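Local coordinates for DUF2666 domain-containing protein (Pyrococcus furiosus, PDB 3V68) that is of unknown function, belongs to the DUF2666 family and probably binds double-stranded DNA, at residues V190-G195 with R213-N218. Sequence-based numbering, arbitrary orientation.
Sequences VEYFGG and REFKGN
The rings of Y192 and F215 meet in a T-shaped (edge-to-face) stack, their centroids 5.2 Å apart and their planes turned 74° against each other. F215 supplies the edge: its CD1 stands over the centre of one face of the tyrosine ring, 3.8 Å above the plane. A chi1 of -176° turns the Y192 ring away from its own backbone N and out from the end of helix 186-192, toward the loop, where its CE1 also packs 3.8 Å from F215 CB. The neighbouring F193 turns a ring face to Y192 CD1 and carries the apolar layer inward, onto helices 202-213 and 219-231. The contact joins the end of helix 186-192 to the loop between these two helices, at the surface of the helical part of the second DUF2666 region. Of the polar atoms, Y192 OH lies 3.2 Å from F215 N, but the angle is too poor for a hydrogen bond; the hydroxyl bonds instead to the carbonyl O of L211 on helix 202-213. Replacing Y192 by an alanine would probably leave the F215 edge without its aromatic face and the L211 carbonyl without this hydroxyl partner. Within the loop, K216 NZ donates to E214 O at 2.8 Å, in the carbonyl plane and on a lone pair, curling the lysine back toward the backbone two residues earlier, while E214 OE1 is held by Q210 NE2.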
ATOM      1  N   VAL A 190       6.873   3.958  17.015  1.00 11.77           N
ATOM      2  CA  VAL A 190       7.953   4.803  16.505  1.00 11.75           C
ATOM      3  C   VAL A 190       9.123   4.797  17.487  1.00 12.02           C
ATOM      4  O   VAL A 190      10.275   4.590  17.098  1.00 12.40           O
ATOM      5  CB  VAL A 190       7.475   6.249  16.227  1.00 11.64           C
ATOM      6  CG1 VAL A 190       8.663   7.184  15.979  1.00 12.45           C
ATOM      7  CG2 VAL A 190       6.519   6.269  15.041  1.00 11.86           C
ATOM      8  N   GLU A 191       8.819   4.987  18.765  1.00 11.94           N
ATOM      9  CA  GLU A 191       9.874   5.061  19.772  1.00 12.14           C
ATOM     10  C   GLU A 191      10.586   3.727  19.983  1.00 11.76           C
ATOM     11  O   GLU A 191      11.781   3.692  20.238  1.00 11.73           O
ATOM     12  CB  GLU A 191       9.334   5.647  21.074  1.00 12.64           C
ATOM     13  CG  GLU A 191       9.033   7.126  20.911  1.00 15.35           C
ATOM     14  CD  GLU A 191       8.364   7.756  22.103  1.00 17.40           C
ATOM     15  OE1 GLU A 191       8.510   7.245  23.238  1.00 18.01           O
ATOM     16  OE2 GLU A 191       7.700   8.799  21.899  1.00 21.20           O
ATOM     17  N   TYR A 192       9.849   2.631  19.827  1.00 11.05           N
ATOM     18  CA  TYR A 192      10.421   1.288  19.901  1.00 10.93           C
ATOM     19  C   TYR A 192      11.612   1.103  18.945  1.00 10.64           C
ATOM     20  O   TYR A 192      12.616   0.480  19.307  1.00 10.54           O
ATOM     21  CB  TYR A 192       9.317   0.271  19.601  1.00 10.68           C
ATOM     22  CG  TYR A 192       9.698  -1.186  19.723  1.00 10.94           C
ATOM     23  CD1 TYR A 192      10.009  -1.936  18.592  1.00 10.91           C
ATOM     24  CD2 TYR A 192       9.707  -1.823  20.963  1.00 11.33           C
ATOM     25  CE1 TYR A 192      10.341  -3.279  18.687  1.00 11.46           C
ATOM     26  CE2 TYR A 192      10.035  -3.173  21.071  1.00 11.18           C
ATOM     27  CZ  TYR A 192      10.352  -3.888  19.930  1.00 11.83           C
ATOM     28  OH  TYR A 192      10.677  -5.216  20.023  1.00 12.23           O
ATOM     29  N   PHE A 193      11.500   1.659  17.738  1.00 11.03           N
ATOM     30  CA  PHE A 193      12.550   1.540  16.725  1.00 11.02           C
ATOM     31  C   PHE A 193      13.523   2.728  16.711  1.00 11.48           C
ATOM     32  O   PHE A 193      14.343   2.855  15.798  1.00 11.48           O
ATOM     33  CB  PHE A 193      11.917   1.342  15.341  1.00 11.01           C
ATOM     34  CG  PHE A 193      11.285  -0.008  15.155  1.00 10.15           C
ATOM     35  CD1 PHE A 193      12.072  -1.114  14.847  1.00 10.85           C
ATOM     36  CD2 PHE A 193       9.908  -0.176  15.288  1.00 10.09           C
ATOM     37  CE1 PHE A 193      11.496  -2.372  14.674  1.00 10.41           C
ATOM     38  CE2 PHE A 193       9.321  -1.430  15.105  1.00  9.60           C
ATOM     39  CZ  PHE A 193      10.115  -2.529  14.805  1.00  9.80           C
ATOM     40  N   GLY A 194      13.425   3.590  17.724  1.00 11.91           N
ATOM     41  CA  GLY A 194      14.191   4.840  17.767  1.00 12.80           C
ATOM     42  C   GLY A 194      15.708   4.741  17.803  1.00 13.43           C
ATOM     43  O   GLY A 194      16.397   5.736  17.556  1.00 13.90           O
ATOM     44  N   GLY A 195      16.227   3.550  18.100  1.00 13.55           N
ATOM     45  CA  GLY A 195      17.669   3.303  18.122  1.00 14.09           C
ATOM     46  C   GLY A 195      18.299   3.040  16.766  1.00 14.39           C
ATOM     47  O   GLY A 195      19.492   2.747  16.681  1.00 14.75           O
ATOM     48  N   ARG A 213      10.900  -8.745  15.430  1.00 12.35           N
ATOM     49  CA  ARG A 213      10.366 -10.050  15.821  1.00 12.91           C
ATOM     50  C   ARG A 213      10.024 -10.137  17.303  1.00 13.14           C
ATOM     51  O   ARG A 213       9.126 -10.880  17.692  1.00 13.67           O
ATOM     52  CB  ARG A 213      11.317 -11.174  15.420  1.00 12.52           C
ATOM     53  CG  ARG A 213      11.479 -11.325  13.923  1.00 13.04           C
ATOM     54  CD  ARG A 213      12.013 -12.699  13.581  1.00 13.68           C
ATOM     55  NE  ARG A 213      12.465 -12.781  12.197  1.00 16.02           N
ATOM     56  CZ  ARG A 213      11.668 -12.961  11.147  1.00 15.91           C
ATOM     57  NH1 ARG A 213      10.354 -13.077  11.304  1.00 17.05           N
ATOM     58  NH2 ARG A 213      12.193 -13.023   9.932  1.00 18.18           N
ATOM     59  N   GLU A 214      10.725  -9.357  18.120  1.00 13.46           N
ATOM     60  CA  GLU A 214      10.483  -9.317  19.551  1.00 14.34           C
ATOM     61  C   GLU A 214       9.358  -8.368  19.951  1.00 14.10           C
ATOM     62  O   GLU A 214       8.999  -8.298  21.132  1.00 14.20           O
ATOM     63  CB  GLU A 214      11.769  -8.942  20.282  1.00 14.46           C
ATOM     64  CG  GLU A 214      12.835 -10.010  20.175  1.00 17.47           C
ATOM     65  CD  GLU A 214      14.219  -9.501  20.479  1.00 21.65           C
ATOM     66  OE1 GLU A 214      15.156 -10.323  20.458  1.00 24.25           O
ATOM     67  OE2 GLU A 214      14.375  -8.286  20.727  1.00 24.59           O
ATOM     68  N   PHE A 215       8.807  -7.639  18.979  1.00 14.42           N
ATOM     69  CA  PHE A 215       7.741  -6.685  19.261  1.00 15.09           C
ATOM     70  C   PHE A 215       6.469  -7.414  19.652  1.00 15.84           C
ATOM     71  O   PHE A 215       5.950  -8.238  18.896  1.00 15.80           O
ATOM     72  CB  PHE A 215       7.500  -5.742  18.073  1.00 14.65           C
ATOM     73  CG  PHE A 215       6.313  -4.828  18.247  1.00 14.35           C
ATOM     74  CD1 PHE A 215       6.420  -3.652  18.982  1.00 15.09           C
ATOM     75  CD2 PHE A 215       5.091  -5.146  17.664  1.00 14.43           C
ATOM     76  CE1 PHE A 215       5.318  -2.805  19.140  1.00 14.94           C
ATOM     77  CE2 PHE A 215       3.987  -4.305  17.808  1.00 15.15           C
ATOM     78  CZ  PHE A 215       4.099  -3.136  18.554  1.00 15.07           C
ATOM     79  N   LYS A 216       5.984  -7.105  20.847  1.00 17.14           N
ATOM     80  CA  LYS A 216       4.786  -7.724  21.372  1.00 19.10           C
ATOM     81  C   LYS A 216       3.605  -6.839  21.019  1.00 19.60           C
ATOM     82  O   LYS A 216       3.517  -5.686  21.455  1.00 20.68           O
ATOM     83  CB  LYS A 216       4.888  -7.938  22.889  1.00 19.37           C
ATOM     84  CG  LYS A 216       6.036  -8.853  23.338  1.00 21.49           C
ATOM     85  CD  LYS A 216       7.210  -8.052  23.894  1.00 25.03           C
ATOM     86  CE  LYS A 216       8.260  -8.948  24.552  1.00 26.50           C
ATOM     87  NZ  LYS A 216       9.234  -9.531  23.581  1.00 27.40           N
ATOM     88  N   GLY A 217       2.722  -7.378  20.193  1.00 20.20           N
ATOM     89  CA  GLY A 217       1.538  -6.659  19.760  1.00 20.38           C
ATOM     90  C   GLY A 217       0.557  -7.572  19.066  1.00 20.30           C
ATOM     91  O   GLY A 217       0.908  -8.679  18.650  1.00 20.86           O
ATOM     92  N   ASN A 218      -0.677  -7.101  18.934  1.00 20.11           N
ATOM     93  CA  ASN A 218      -1.713  -7.862  18.249  1.00 19.67           C
ATOM     94  C   ASN A 218      -1.600  -7.784  16.730  1.00 19.21           C
ATOM     95  O   ASN A 218      -0.672  -7.159  16.194  1.00 18.91           O
ATOM     96  CB  ASN A 218      -3.112  -7.448  18.723  1.00 19.71           C
ATOM     97  CG  ASN A 218      -3.467  -6.009  18.372  1.00 19.94           C
ATOM     98  OD1 ASN A 218      -3.034  -5.454  17.353  1.00 19.36           O
ATOM     99  ND2 ASN A 218      -4.291  -5.405  19.211  1.00 21.10           N
TER